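Local atomic coordinates of KLLA0F12672p (Kluyveromyces lactis, PDB entry 4M3O), a protein that probably removes phosphate from the C-terminal repeat domain of RNA polymerase II as a zinc-binding phosphatase of the RPAP2 family, this chain being its N-terminal domain. Residues A[81-85]-A[108-112]; A[56-62]-A[123-129]; A[2-8]-A[42-48]; A[49-53]-A[148-152]; A[12-16]-A[28-32]. All coordinates share one frame; numbering follows the deposited sequence.

Contact 1 of 5, residues A[81-85]-A[108-112]; sequences KSQAR and LTEYC. With ZN (zinc ion), chain C.
Within the zinc finger of this N-terminal domain, Gln83, Ala84 and Arg85 lie against the turn from Leu108 to Cys112, whose last residue is a ligand of the metal. Most of the grip is backbone to backbone. Ala84 N donates to Tyr111 O at 3.1 Å, arriving from well above the carbonyl plane, and Arg85 N donates to Leu108 O at 2.9 Å with an N-H...O angle of 158°. Small Ala84 suits its place: its CB fits 3.7 Å from Leu108 CD1, while Leu108 CB lies over one face of the Arg85 guanidinium, offset toward the rim.

Set between the backbone N and the carbonyl carbon (chi1 61°), Cys112 SG reaches the zinc ion at 2.3 Å, and Cys74, Cys79 and His116 complete a site of three cysteines and one histidine. Cys112 CB lies 3.4 Å from Ser82 O, so the loop that follows Cys79 packs against a zinc ligand.

Gln83 is long enough to tie three parts of the finger together. Its CG lies 3.4 Å from Thr109 O, and the chain then bends so that NE2 donates both to Asn69 O of helix 58-70 and to a water at 2.9 Å. That water in turn donates to Thr109 O at 2.6 Å and weakly to Arg85 O. With the amide cut back to an alanine, Asn69 O is likely to lose this donor and the water one of its anchors. Tyr111, whose side chain leaves residues 81-85, rests its ring on Val65 of the same helix, its hydroxyl bonded to Ser120.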
# COMPACT_ATOMS: atom_id res chain seq x y z
N LYS A 81 7.26 -6.36 11.34
CA LYS A 81 6.79 -7.47 12.18
C LYS A 81 5.59 -8.20 11.57
O LYS A 81 5.03 -7.78 10.54
CB LYS A 81 6.42 -6.97 13.57
CG LYS A 81 7.54 -6.12 14.13
CD LYS A 81 7.26 -5.58 15.50
CE LYS A 81 8.26 -4.48 15.79
NZ LYS A 81 8.52 -4.41 17.24
N SER A 82 5.20 -9.29 12.24
CA SER A 82 3.97 -10.04 11.96
C SER A 82 2.82 -9.47 12.70
O SER A 82 3.04 -8.84 13.74
CB SER A 82 4.11 -11.47 12.50
OG SER A 82 5.16 -12.07 11.83
N GLN A 83 1.62 -9.80 12.27
CA GLN A 83 0.47 -9.54 13.08
C GLN A 83 0.69 -10.25 14.38
O GLN A 83 1.45 -11.17 14.45
CB GLN A 83 -0.79 -10.03 12.39
CG GLN A 83 -0.80 -11.51 12.05
CD GLN A 83 -0.27 -11.82 10.67
OE1 GLN A 83 0.82 -11.45 10.32
NE2 GLN A 83 -1.05 -12.51 9.89
N ALA A 84 0.07 -9.80 15.44
CA ALA A 84 0.35 -10.36 16.77
C ALA A 84 -0.20 -11.79 16.91
O ALA A 84 0.44 -12.62 17.55
CB ALA A 84 -0.23 -9.48 17.85
N ARG A 85 -1.37 -12.04 16.31
CA ARG A 85 -2.05 -13.36 16.30
C ARG A 85 -2.18 -13.91 14.88
O ARG A 85 -3.19 -13.71 14.20
CB ARG A 85 -3.45 -13.24 16.87
CG ARG A 85 -3.50 -12.48 18.19
CD ARG A 85 -3.32 -13.36 19.41
NE ARG A 85 -3.36 -12.60 20.68
CZ ARG A 85 -4.44 -11.96 21.18
NH1 ARG A 85 -5.61 -11.92 20.52
NH2 ARG A 85 -4.36 -11.33 22.36
N LEU A 108 -5.75 -7.48 16.31
CA LEU A 108 -4.52 -8.24 16.52
C LEU A 108 -4.32 -9.40 15.53
O LEU A 108 -3.22 -9.94 15.40
CB LEU A 108 -4.42 -8.75 17.96
CG LEU A 108 -3.75 -7.89 19.08
CD1 LEU A 108 -2.73 -6.87 18.59
CD2 LEU A 108 -4.84 -7.22 19.89
N THR A 109 -5.34 -9.73 14.76
CA THR A 109 -5.17 -10.76 13.74
C THR A 109 -4.58 -10.16 12.43
O THR A 109 -4.09 -10.89 11.58
CB THR A 109 -6.48 -11.52 13.50
OG1 THR A 109 -7.42 -10.65 12.87
CG2 THR A 109 -7.06 -12.04 14.84
N GLU A 110 -4.56 -8.83 12.34
CA GLU A 110 -4.12 -8.10 11.16
C GLU A 110 -2.90 -7.16 11.39
O GLU A 110 -2.14 -6.85 10.46
CB GLU A 110 -5.29 -7.29 10.63
CG GLU A 110 -6.46 -8.13 10.18
CD GLU A 110 -7.62 -7.29 9.67
OE1 GLU A 110 -7.63 -6.04 9.82
OE2 GLU A 110 -8.55 -7.89 9.15
N TYR A 111 -2.67 -6.79 12.64
CA TYR A 111 -1.62 -5.87 13.01
C TYR A 111 -0.85 -6.40 14.17
O TYR A 111 -1.41 -7.15 14.96
CB TYR A 111 -2.27 -4.50 13.37
CG TYR A 111 -2.98 -3.99 12.20
CD1 TYR A 111 -4.37 -4.14 12.07
CD2 TYR A 111 -2.27 -3.38 11.16
CE1 TYR A 111 -5.02 -3.70 10.91
CE2 TYR A 111 -2.92 -2.92 10.02
CZ TYR A 111 -4.29 -3.08 9.89
OH TYR A 111 -4.91 -2.67 8.71
N CYS A 112 0.37 -5.91 14.33
CA CYS A 112 1.25 -6.24 15.46
C CYS A 112 0.74 -5.65 16.77
O CYS A 112 0.90 -6.27 17.83
CB CYS A 112 2.70 -5.75 15.21
SG CYS A 112 2.88 -3.95 15.00
ZN ZN C . 3.05 -3.48 12.76
O HOH W 1 -3.64 -13.38 10.83

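Contact 2 of 5, residues A[56-62]-A[123-129]; sequences LTKQDYA and YQFQLSD
Leu127 CD2 presses on Tyr61 CB at 3.4 Å, and beside it Tyr61 CE1 meets Tyr123 CD2 at 3.6 Å, forming the apolar centre where the start of helix 58-70 joins the end of helix 114-125. The two rings are oblique, their planes 58° apart, with Tyr123 CD2 over one face of the Tyr61 ring. Leu127 CD1 lies over a face of Tyr123, so the branched leucine serves both tyrosines. Both hydroxyls are spent further off, Tyr61 OH on Ser120 and Tyr123 OH on Met49 O.

Farther out, Gln124 crosses Tyr61 obliquely, its CB and CG near Tyr61 CD2. With CG anti to the backbone N (chi1 -177°), its extended chain brings NE2 to Lys58 O at 3.0 Å. That oxygen also accepts from Ala62 N on the opposite face of its plane. Thr57 and Asp60 start helix 58-70 with a capping box: Asp60 N donates to Thr57 OG1, and Thr57 N to Asp60 OD2.

At the polar rim the methylenes of Lys58 cross Asp129 at about a right angle. A bend at the last torsion then turns the ammonium onto two carbonyls: Lys58 NZ lies 3.1 Å from Phe125 O, above its plane, and 2.6 Å from Leu127 O, in the carbonyl plane.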
# COMPACT_ATOMS: atom_id res chain seq x y z
N LEU A 56 -3.46 3.55 -4.85
CA LEU A 56 -4.30 2.67 -4.05
C LEU A 56 -5.68 3.25 -3.84
O LEU A 56 -5.82 4.44 -3.54
CB LEU A 56 -3.67 2.41 -2.70
CG LEU A 56 -2.37 1.59 -2.72
CD1 LEU A 56 -1.86 1.62 -1.30
CD2 LEU A 56 -2.53 0.18 -3.17
N THR A 57 -6.71 2.41 -4.02
CA THR A 57 -8.05 2.74 -3.54
C THR A 57 -8.14 2.19 -2.14
O THR A 57 -7.26 1.44 -1.69
CB THR A 57 -9.15 2.08 -4.35
OG1 THR A 57 -9.03 0.64 -4.24
CG2 THR A 57 -9.06 2.52 -5.78
N LYS A 58 -9.21 2.55 -1.43
CA LYS A 58 -9.40 2.09 -0.11
C LYS A 58 -9.49 0.54 -0.07
O LYS A 58 -8.96 -0.11 0.87
CB LYS A 58 -10.70 2.65 0.49
CG LYS A 58 -10.71 4.09 0.89
CD LYS A 58 -12.08 4.44 1.46
CE LYS A 58 -12.12 5.59 2.45
NZ LYS A 58 -11.47 6.78 1.94
N GLN A 59 -10.17 -0.05 -1.07
CA GLN A 59 -10.29 -1.48 -1.18
C GLN A 59 -8.96 -2.17 -1.56
O GLN A 59 -8.70 -3.24 -1.08
CB GLN A 59 -11.32 -1.87 -2.26
CG GLN A 59 -11.58 -3.39 -2.27
CD GLN A 59 -12.09 -3.84 -0.92
OE1 GLN A 59 -13.05 -3.27 -0.42
NE2 GLN A 59 -11.42 -4.81 -0.30
N ASP A 60 -8.18 -1.60 -2.46
CA ASP A 60 -6.86 -2.18 -2.77
C ASP A 60 -5.97 -2.19 -1.55
O ASP A 60 -5.19 -3.09 -1.39
CB ASP A 60 -6.07 -1.36 -3.82
CG ASP A 60 -6.76 -1.23 -5.16
OD1 ASP A 60 -7.57 -2.14 -5.52
OD2 ASP A 60 -6.45 -0.20 -5.83
N TYR A 61 -6.08 -1.16 -0.71
CA TYR A 61 -5.35 -1.11 0.56
C TYR A 61 -5.79 -2.22 1.51
O TYR A 61 -4.94 -2.95 2.02
CB TYR A 61 -5.42 0.27 1.27
CG TYR A 61 -4.57 0.29 2.53
CD1 TYR A 61 -3.16 0.45 2.49
CD2 TYR A 61 -5.15 0.12 3.77
CE1 TYR A 61 -2.39 0.48 3.63
CE2 TYR A 61 -4.37 0.11 4.92
CZ TYR A 61 -2.99 0.28 4.84
OH TYR A 61 -2.28 0.26 6.01
N ALA A 62 -7.07 -2.36 1.73
CA ALA A 62 -7.61 -3.50 2.53
C ALA A 62 -7.13 -4.85 2.00
O ALA A 62 -6.78 -5.72 2.80
CB ALA A 62 -9.14 -3.50 2.57
N TYR A 123 -4.38 6.05 7.65
CA TYR A 123 -3.93 6.10 6.25
C TYR A 123 -5.08 5.76 5.30
O TYR A 123 -5.26 6.44 4.32
CB TYR A 123 -2.76 5.16 6.05
CG TYR A 123 -2.11 5.14 4.71
CD1 TYR A 123 -1.25 6.17 4.32
CD2 TYR A 123 -2.31 4.08 3.84
CE1 TYR A 123 -0.64 6.13 3.08
CE2 TYR A 123 -1.67 4.01 2.59
CZ TYR A 123 -0.84 5.06 2.22
OH TYR A 123 -0.19 4.99 1.01
N GLN A 124 -5.82 4.69 5.58
CA GLN A 124 -6.88 4.21 4.69
C GLN A 124 -7.96 5.22 4.55
O GLN A 124 -8.47 5.44 3.44
CB GLN A 124 -7.47 2.87 5.16
CG GLN A 124 -8.50 2.40 4.18
CD GLN A 124 -9.29 1.22 4.65
OE1 GLN A 124 -9.77 1.24 5.74
NE2 GLN A 124 -9.49 0.23 3.78
N PHE A 125 -8.38 5.81 5.68
CA PHE A 125 -9.41 6.85 5.63
C PHE A 125 -9.09 7.96 4.62
O PHE A 125 -10.01 8.56 4.07
CB PHE A 125 -9.61 7.51 7.01
CG PHE A 125 -10.17 6.60 8.04
CD1 PHE A 125 -11.02 5.59 7.70
CD2 PHE A 125 -9.90 6.82 9.38
CE1 PHE A 125 -11.55 4.75 8.67
CE2 PHE A 125 -10.43 6.02 10.35
CZ PHE A 125 -11.28 4.98 10.01
N GLN A 126 -7.82 8.20 4.32
CA GLN A 126 -7.53 9.29 3.42
C GLN A 126 -7.42 8.83 1.96
O GLN A 126 -7.24 9.63 1.10
CB GLN A 126 -6.21 9.95 3.79
CG GLN A 126 -6.21 10.55 5.20
CD GLN A 126 -4.79 10.87 5.60
OE1 GLN A 126 -4.25 11.83 5.14
NE2 GLN A 126 -4.19 10.06 6.44
N LEU A 127 -7.47 7.54 1.70
CA LEU A 127 -7.28 7.13 0.33
C LEU A 127 -8.61 7.36 -0.44
O LEU A 127 -9.68 7.35 0.15
CB LEU A 127 -6.94 5.67 0.36
CG LEU A 127 -5.59 5.04 0.36
CD1 LEU A 127 -4.38 5.87 0.45
CD2 LEU A 127 -5.49 3.71 1.11
N SER A 128 -8.52 7.52 -1.75
CA SER A 128 -9.64 7.86 -2.61
C SER A 128 -10.27 6.58 -3.06
O SER A 128 -9.57 5.55 -3.20
CB SER A 128 -9.07 8.61 -3.84
OG SER A 128 -10.02 8.79 -4.85
N ASP A 129 -11.58 6.61 -3.29
CA ASP A 129 -12.26 5.50 -3.99
C ASP A 129 -12.35 5.65 -5.50
O ASP A 129 -12.87 4.76 -6.17
CB ASP A 129 -13.66 5.27 -3.45
CG ASP A 129 -13.65 4.53 -2.15
OD1 ASP A 129 -14.61 4.69 -1.36
OD2 ASP A 129 -12.63 3.82 -1.92
O HOH W 2 -6.00 7.14 -3.08
O HOH W 3 -12.17 1.54 -2.67

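Contact 3 of 5, residues A[2-8]-A[42-48]; sequences MATIEEI and DVKDART
The guanidinium of Arg47 has Ile5 CD1 over the centre of one face, 3.5 Å above the plane, while Thr4 CG2 and the Glu6 carboxylate lie at its edges. Carboxylate and guanidinium are nearly coplanar, 15° apart, as suits a two-pronged salt bridge: Arg47 NH1 donates to the syn lone pair of Glu6 OE1 at 3.0 Å, and NH2 makes a weaker bond to OE2. Ile5 gives the flat cation an apolar cover while Glu6 meets its charge at the edge.

This lies beside a small parallel sheet of strands 2-3 and 42-43; the strands are joined through helices 5-13 and 24-40, and each leads into a helix (5-13 and 46-52). Ala3 bonds to the residues before and after Val43, its bridge partner. Ala3 N donates to Asp42 O at 2.8 Å, and Ala3 O accepts from Lys44 N at 2.9 Å.

Met2 bends over the other segment: Met2 SD is 3.8 Å from Lys44 CA, and its methyl CE is 3.9 Å from Asp42 CB. Shortening this side chain to an alanine would probably lose the methyl packed on Asp42 CB and the sulfur beside Lys44. The Asp42 carboxylate itself turns to Arg68 and Arg73.

Where helix 46-52 begins, Asp45 is the N-cap, its OD2 accepting from Thr48 N. A threonine suits position 48 because its methyl packs on Ile8 CD1 while its hydroxyl, anti to the carbonyl carbon (chi1 -55°), faces the Asp45 carboxylate and Ile5 N. From Ile5 N, Thr48 OG1 takes only a weak bond, at 3.4 Å.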
# COMPACT_ATOMS: atom_id res chain seq x y z
N MET A 2 14.03 -2.89 1.73
CA MET A 2 12.78 -2.16 1.91
C MET A 2 12.48 -1.30 0.68
O MET A 2 13.40 -0.83 -0.00
CB MET A 2 12.93 -1.24 3.12
CG MET A 2 13.00 -1.99 4.43
SD MET A 2 12.27 -0.98 5.71
CE MET A 2 11.53 -2.21 6.75
N ALA A 3 11.21 -1.10 0.39
CA ALA A 3 10.80 -0.47 -0.86
C ALA A 3 10.78 1.06 -0.76
O ALA A 3 10.31 1.64 0.26
CB ALA A 3 9.41 -0.97 -1.26
N THR A 4 11.21 1.69 -1.84
CA THR A 4 11.31 3.16 -1.96
C THR A 4 10.67 3.62 -3.25
O THR A 4 10.42 2.81 -4.11
CB THR A 4 12.78 3.61 -2.02
OG1 THR A 4 13.54 2.90 -1.03
CG2 THR A 4 12.94 5.11 -1.75
N ILE A 5 10.40 4.92 -3.36
CA ILE A 5 9.85 5.54 -4.57
C ILE A 5 10.62 5.14 -5.84
O ILE A 5 10.03 4.74 -6.91
CB ILE A 5 9.91 7.07 -4.42
CG1 ILE A 5 8.96 7.52 -3.33
CG2 ILE A 5 9.59 7.74 -5.76
CD1 ILE A 5 8.80 9.00 -3.16
N GLU A 6 11.94 5.22 -5.69
CA GLU A 6 12.89 4.93 -6.79
C GLU A 6 12.71 3.52 -7.32
O GLU A 6 12.65 3.26 -8.52
CB GLU A 6 14.34 5.13 -6.27
CG GLU A 6 14.80 6.61 -6.11
CD GLU A 6 13.95 7.49 -5.18
OE1 GLU A 6 13.65 7.09 -4.01
OE2 GLU A 6 13.58 8.61 -5.63
N GLU A 7 12.67 2.59 -6.40
CA GLU A 7 12.39 1.18 -6.71
C GLU A 7 11.05 0.93 -7.40
O GLU A 7 10.95 0.20 -8.39
CB GLU A 7 12.39 0.45 -5.38
CG GLU A 7 13.23 -0.80 -5.35
CD GLU A 7 12.40 -2.01 -5.12
OE1 GLU A 7 11.59 -2.34 -6.01
OE2 GLU A 7 12.54 -2.61 -4.06
N ILE A 8 9.98 1.52 -6.86
CA ILE A 8 8.65 1.40 -7.49
C ILE A 8 8.69 1.87 -8.94
O ILE A 8 8.20 1.18 -9.83
CB ILE A 8 7.60 2.17 -6.68
CG1 ILE A 8 7.39 1.45 -5.33
CG2 ILE A 8 6.26 2.26 -7.44
CD1 ILE A 8 6.84 2.35 -4.27
N ASP A 42 8.76 -4.31 2.77
CA ASP A 42 8.03 -3.32 3.56
C ASP A 42 8.45 -1.99 3.04
O ASP A 42 9.50 -1.90 2.41
CB ASP A 42 8.32 -3.48 5.04
CG ASP A 42 8.10 -4.93 5.53
OD1 ASP A 42 7.12 -5.58 5.11
OD2 ASP A 42 8.91 -5.41 6.36
N VAL A 43 7.65 -0.97 3.29
CA VAL A 43 7.87 0.38 2.79
C VAL A 43 8.88 1.09 3.67
O VAL A 43 8.80 1.06 4.88
CB VAL A 43 6.57 1.20 2.78
CG1 VAL A 43 6.88 2.68 2.57
CG2 VAL A 43 5.62 0.63 1.72
N LYS A 44 9.87 1.73 3.08
CA LYS A 44 10.98 2.11 3.90
C LYS A 44 10.67 3.32 4.74
O LYS A 44 11.08 3.37 5.87
CB LYS A 44 12.22 2.24 3.06
CG LYS A 44 12.46 3.57 2.41
CD LYS A 44 13.92 3.65 1.98
CE LYS A 44 14.86 3.25 3.11
NZ LYS A 44 14.58 4.05 4.34
N ASP A 45 9.91 4.27 4.25
CA ASP A 45 9.80 5.52 4.94
C ASP A 45 8.50 6.23 4.60
O ASP A 45 7.73 5.82 3.72
CB ASP A 45 10.99 6.44 4.50
CG ASP A 45 11.09 6.59 2.95
OD1 ASP A 45 12.17 6.98 2.40
OD2 ASP A 45 10.10 6.25 2.25
N ALA A 46 8.28 7.33 5.31
CA ALA A 46 7.10 8.16 5.14
C ALA A 46 6.90 8.64 3.71
O ALA A 46 5.74 8.69 3.21
CB ALA A 46 7.16 9.35 6.09
N ARG A 47 7.98 9.00 3.04
CA ARG A 47 7.83 9.67 1.76
C ARG A 47 7.32 8.66 0.73
O ARG A 47 6.54 8.99 -0.18
CB ARG A 47 9.13 10.40 1.31
CG ARG A 47 10.27 9.51 0.85
CD ARG A 47 11.53 10.31 0.48
NE ARG A 47 11.63 10.65 -0.94
CZ ARG A 47 12.06 9.83 -1.91
NH1 ARG A 47 12.43 8.56 -1.67
NH2 ARG A 47 12.09 10.28 -3.15
N THR A 48 7.76 7.41 0.88
CA THR A 48 7.35 6.36 -0.00
C THR A 48 5.84 5.99 0.24
O THR A 48 5.04 5.82 -0.67
CB THR A 48 8.30 5.15 0.12
OG1 THR A 48 9.67 5.54 -0.10
CG2 THR A 48 7.90 4.08 -0.92

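Contact 4 of 5, residues A[49-53]-A[148-152]; sequences MKYIS and EIQLL
The Lys50 chain crosses Glu148 obliquely: Lys50 CD lies 3.4 Å from Glu148 OE2, and Lys50 NZ forms a rather long salt bridge, 3.5 Å, to OE1 of the same carboxylate. The same ammonium donates to Ile149 O at 3.2 Å, lying in the carbonyl plane. Its methylene chain is nearly extended up to CE, where a bend (chi4 -84°) swings NZ round to this oxygen. A lysine suits the place, since its long chain lets one ammonium meet both a carboxylate and a backbone carbonyl.

One apolar pair adds to this polar point. Leu151 spreads its two methyls over Met49, CD1 coming within 3.9 Å of Met49 CB and CD2 meeting CG. Ile149 CG1 is set close against Ser53, 3.0 Å from Ser53 OG and 3.6 Å from Ser53 CB.

A second shell holds these groups in place. Ser53 OG donates to Lys50 O at 2.8 Å, which fixes the rotation of the serine hydroxyl beside Ile149. A water accepts from both Lys50 NZ and Leu151 N, linking the ammonium to the backbone of Leu151.

The segment 148-152 crosses the surface of helix 46-52 through Glu148, Ile149 and Leu151, with Leu151 also resting on Tyr123 of helix 114-125, while Tyr51 and Ile52 turn to Ile5 and Ile8 of helix 5-13.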
# COMPACT_ATOMS: atom_id res chain seq x y z
N MET A 49 5.49 5.94 1.50
CA MET A 49 4.14 5.66 1.97
C MET A 49 3.18 6.71 1.42
O MET A 49 2.08 6.39 0.88
CB MET A 49 4.25 5.62 3.48
CG MET A 49 3.23 4.89 4.24
SD MET A 49 2.90 3.19 3.74
CE MET A 49 1.39 3.22 4.68
N LYS A 50 3.61 7.97 1.41
CA LYS A 50 2.77 9.05 0.85
C LYS A 50 2.69 8.96 -0.68
O LYS A 50 1.65 9.25 -1.26
CB LYS A 50 3.26 10.41 1.20
CG LYS A 50 3.28 10.74 2.69
CD LYS A 50 4.29 11.89 2.95
CE LYS A 50 4.41 12.21 4.44
NZ LYS A 50 3.34 13.14 4.90
N TYR A 51 3.78 8.54 -1.30
CA TYR A 51 3.79 8.34 -2.76
C TYR A 51 2.83 7.20 -3.21
O TYR A 51 2.12 7.34 -4.19
CB TYR A 51 5.23 8.04 -3.20
CG TYR A 51 5.40 7.64 -4.62
CD1 TYR A 51 5.30 8.58 -5.64
CD2 TYR A 51 5.67 6.31 -4.97
CE1 TYR A 51 5.44 8.22 -6.99
CE2 TYR A 51 5.85 5.94 -6.30
CZ TYR A 51 5.74 6.89 -7.31
OH TYR A 51 5.87 6.48 -8.61
N ILE A 52 2.84 6.08 -2.50
CA ILE A 52 1.97 4.89 -2.75
C ILE A 52 0.50 5.20 -2.96
O ILE A 52 -0.17 4.53 -3.72
CB ILE A 52 2.04 3.93 -1.54
CG1 ILE A 52 3.42 3.40 -1.39
CG2 ILE A 52 1.20 2.71 -1.72
CD1 ILE A 52 4.03 3.14 -2.72
N SER A 53 0.01 6.15 -2.18
CA SER A 53 -1.39 6.40 -2.03
C SER A 53 -2.00 6.69 -3.36
O SER A 53 -3.16 6.37 -3.57
CB SER A 53 -1.66 7.53 -1.00
OG SER A 53 -1.06 8.77 -1.43
N GLU A 148 -2.04 16.13 0.20
CA GLU A 148 -0.95 15.38 0.74
C GLU A 148 -1.45 14.51 1.85
O GLU A 148 -2.12 14.96 2.73
CB GLU A 148 0.14 16.30 1.25
CG GLU A 148 0.90 15.70 2.41
CD GLU A 148 2.27 15.19 2.06
OE1 GLU A 148 3.27 15.76 2.51
OE2 GLU A 148 2.35 14.19 1.34
N ILE A 149 -1.13 13.24 1.76
CA ILE A 149 -1.64 12.24 2.67
C ILE A 149 -0.82 12.42 3.95
O ILE A 149 0.35 12.71 3.87
CB ILE A 149 -1.49 10.79 2.10
CG1 ILE A 149 -2.09 10.68 0.71
CG2 ILE A 149 -2.21 9.77 2.98
CD1 ILE A 149 -3.57 11.04 0.56
N GLN A 150 -1.47 12.24 5.09
CA GLN A 150 -0.85 12.43 6.41
C GLN A 150 -0.62 11.04 7.02
O GLN A 150 -1.48 10.16 6.88
CB GLN A 150 -1.84 13.11 7.33
CG GLN A 150 -2.45 14.40 6.88
CD GLN A 150 -1.41 15.45 6.99
OE1 GLN A 150 -1.04 15.92 8.10
NE2 GLN A 150 -0.81 15.72 5.85
N LEU A 151 0.49 10.87 7.72
CA LEU A 151 0.79 9.59 8.38
C LEU A 151 0.75 9.80 9.90
O LEU A 151 1.28 10.75 10.39
CB LEU A 151 2.21 9.15 8.01
CG LEU A 151 2.36 8.80 6.54
CD1 LEU A 151 3.76 8.27 6.29
CD2 LEU A 151 1.37 7.79 6.06
N LEU A 152 0.16 8.91 10.64
CA LEU A 152 0.08 9.04 12.06
C LEU A 152 1.32 8.54 12.77
O LEU A 152 1.71 7.43 12.57
CB LEU A 152 -1.12 8.28 12.54
CG LEU A 152 -1.34 8.19 14.03
CD1 LEU A 152 -1.62 9.56 14.59
CD2 LEU A 152 -2.46 7.24 14.32
O HOH W 4 2.09 13.08 7.77

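Contact 5 of 5, residues A[12-16]-A[28-32]; sequences VLKPY and ETISI
Ile30 is the bump of this contact, and the end of helix 5-13 with the turn that follows supplies the hollow. Val12, Leu13 and Tyr16 form its walls. The Ile30 CG2 methyl enters between two of them, 3.9 Å from Val12 CG1 and 4.1 Å from Leu13 CD2. The longer branch takes the other way: CG1 anti to the carbonyl carbon (chi1 -69°) carries CG1 and CD1 along the Tyr16 ring, with CG1 4.0 Å from Tyr16 CE1. A beta-branched isoleucine suits the place, since its two arms can fill two neighbouring parts of one hollow.

The return fit is shallower. Val12 CG1 rests 3.7 Å from Ile30 O, a methyl set against the helix backbone, and Tyr16 reaches past Ile30 so that its OH lies 4.0 Å from Thr29 CG2. The hydroxyl of Thr29 is turned back to Arg25 O, so its methyl and CB face the tyrosine. Tyr16 itself is braced from within its own segment: Pro15 CB sits over the centre of one ring face, 3.7 Å above the plane, and Val12 O lies at the ring edge.

Leu22 touches both Tyr16 and Ile30 from the connecting loop, and Leu13 reaches on to Phe55. The result is apolar packing, far from the zinc site, between helices 5-13 and 24-40, which run in roughly opposite senses as a helical hairpin.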
# COMPACT_ATOMS: atom_id res chain seq x y z
N VAL A 12 7.95 -1.19 -11.22
CA VAL A 12 6.52 -1.17 -11.49
C VAL A 12 6.20 -0.25 -12.66
O VAL A 12 5.50 -0.62 -13.59
CB VAL A 12 5.71 -0.74 -10.24
CG1 VAL A 12 4.22 -0.70 -10.56
CG2 VAL A 12 5.95 -1.71 -9.08
N LEU A 13 6.65 0.99 -12.59
CA LEU A 13 6.18 1.96 -13.57
C LEU A 13 7.02 2.11 -14.85
O LEU A 13 6.57 2.78 -15.81
CB LEU A 13 6.11 3.31 -12.90
CG LEU A 13 5.02 3.47 -11.82
CD1 LEU A 13 5.24 4.82 -11.18
CD2 LEU A 13 3.59 3.39 -12.35
N LYS A 14 8.22 1.51 -14.86
CA LYS A 14 9.22 1.80 -15.91
C LYS A 14 8.61 1.68 -17.33
O LYS A 14 8.73 2.58 -18.14
CB LYS A 14 10.46 0.95 -15.67
CG LYS A 14 11.46 0.88 -16.80
CD LYS A 14 12.67 0.08 -16.36
CE LYS A 14 13.78 0.20 -17.38
NZ LYS A 14 15.12 0.17 -16.72
N PRO A 15 7.85 0.63 -17.61
CA PRO A 15 7.35 0.49 -18.99
C PRO A 15 6.46 1.60 -19.47
O PRO A 15 6.22 1.69 -20.68
CB PRO A 15 6.47 -0.75 -18.93
CG PRO A 15 7.02 -1.55 -17.81
CD PRO A 15 7.47 -0.52 -16.78
N TYR A 16 5.88 2.37 -18.54
CA TYR A 16 4.74 3.22 -18.85
C TYR A 16 5.15 4.68 -18.81
O TYR A 16 4.30 5.54 -19.07
CB TYR A 16 3.58 2.90 -17.88
CG TYR A 16 3.23 1.42 -17.92
CD1 TYR A 16 3.57 0.54 -16.86
CD2 TYR A 16 2.65 0.87 -19.05
CE1 TYR A 16 3.26 -0.85 -16.94
CE2 TYR A 16 2.34 -0.50 -19.13
CZ TYR A 16 2.64 -1.35 -18.08
OH TYR A 16 2.35 -2.70 -18.24
N GLU A 28 -4.33 -2.39 -14.42
CA GLU A 28 -4.39 -3.59 -13.57
C GLU A 28 -2.99 -4.18 -13.34
O GLU A 28 -2.71 -4.75 -12.28
CB GLU A 28 -5.30 -4.65 -14.19
CG GLU A 28 -6.77 -4.22 -14.25
CD GLU A 28 -7.66 -5.18 -15.10
OE1 GLU A 28 -7.12 -6.08 -15.80
OE2 GLU A 28 -8.92 -5.02 -15.07
N THR A 29 -2.14 -4.15 -14.37
CA THR A 29 -0.81 -4.76 -14.27
C THR A 29 0.01 -3.94 -13.23
O THR A 29 0.79 -4.50 -12.45
CB THR A 29 -0.09 -4.81 -15.65
OG1 THR A 29 -0.91 -5.52 -16.60
CG2 THR A 29 1.34 -5.49 -15.59
N ILE A 30 -0.15 -2.63 -13.22
CA ILE A 30 0.53 -1.74 -12.24
C ILE A 30 0.14 -2.11 -10.79
O ILE A 30 1.00 -2.39 -9.94
CB ILE A 30 0.23 -0.22 -12.52
CG1 ILE A 30 0.91 0.23 -13.84
CG2 ILE A 30 0.69 0.68 -11.38
CD1 ILE A 30 0.45 1.59 -14.37
N SER A 31 -1.16 -2.19 -10.55
CA SER A 31 -1.66 -2.52 -9.19
C SER A 31 -1.13 -3.86 -8.79
O SER A 31 -0.62 -3.98 -7.72
CB SER A 31 -3.17 -2.60 -9.13
OG SER A 31 -3.64 -1.54 -9.87
N ILE A 32 -1.16 -4.86 -9.69
CA ILE A 32 -0.69 -6.19 -9.31
C ILE A 32 0.79 -6.19 -8.99
O ILE A 32 1.22 -6.85 -8.04
CB ILE A 32 -0.96 -7.23 -10.41
CG1 ILE A 32 -2.43 -7.64 -10.36
CG2 ILE A 32 -0.06 -8.47 -10.27
CD1 ILE A 32 -2.81 -8.50 -11.56

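Contact 1 is the one at the metal: it supplies Cys112, and contact 2 closes the long loop in which it is nested, the Tyr61 side chain about 9 Å from the zinc ion. Contact 3 approaches from another side, its Asp42 side chain also about 9 Å from the metal. Contacts 2 and 4 share a border, where Gln126 NE2 lies 2.7 Å from Gln150 O and Leu127 CD1 packs 3.5 Å from Ser53 CB. Contacts 3 and 4 both use helix 46-52, with Ile8 packing on Ile52. Contact 5 continues helix 5-13 from contact 3 at the far end of the domain, its centre 29 Å from that of contact 1.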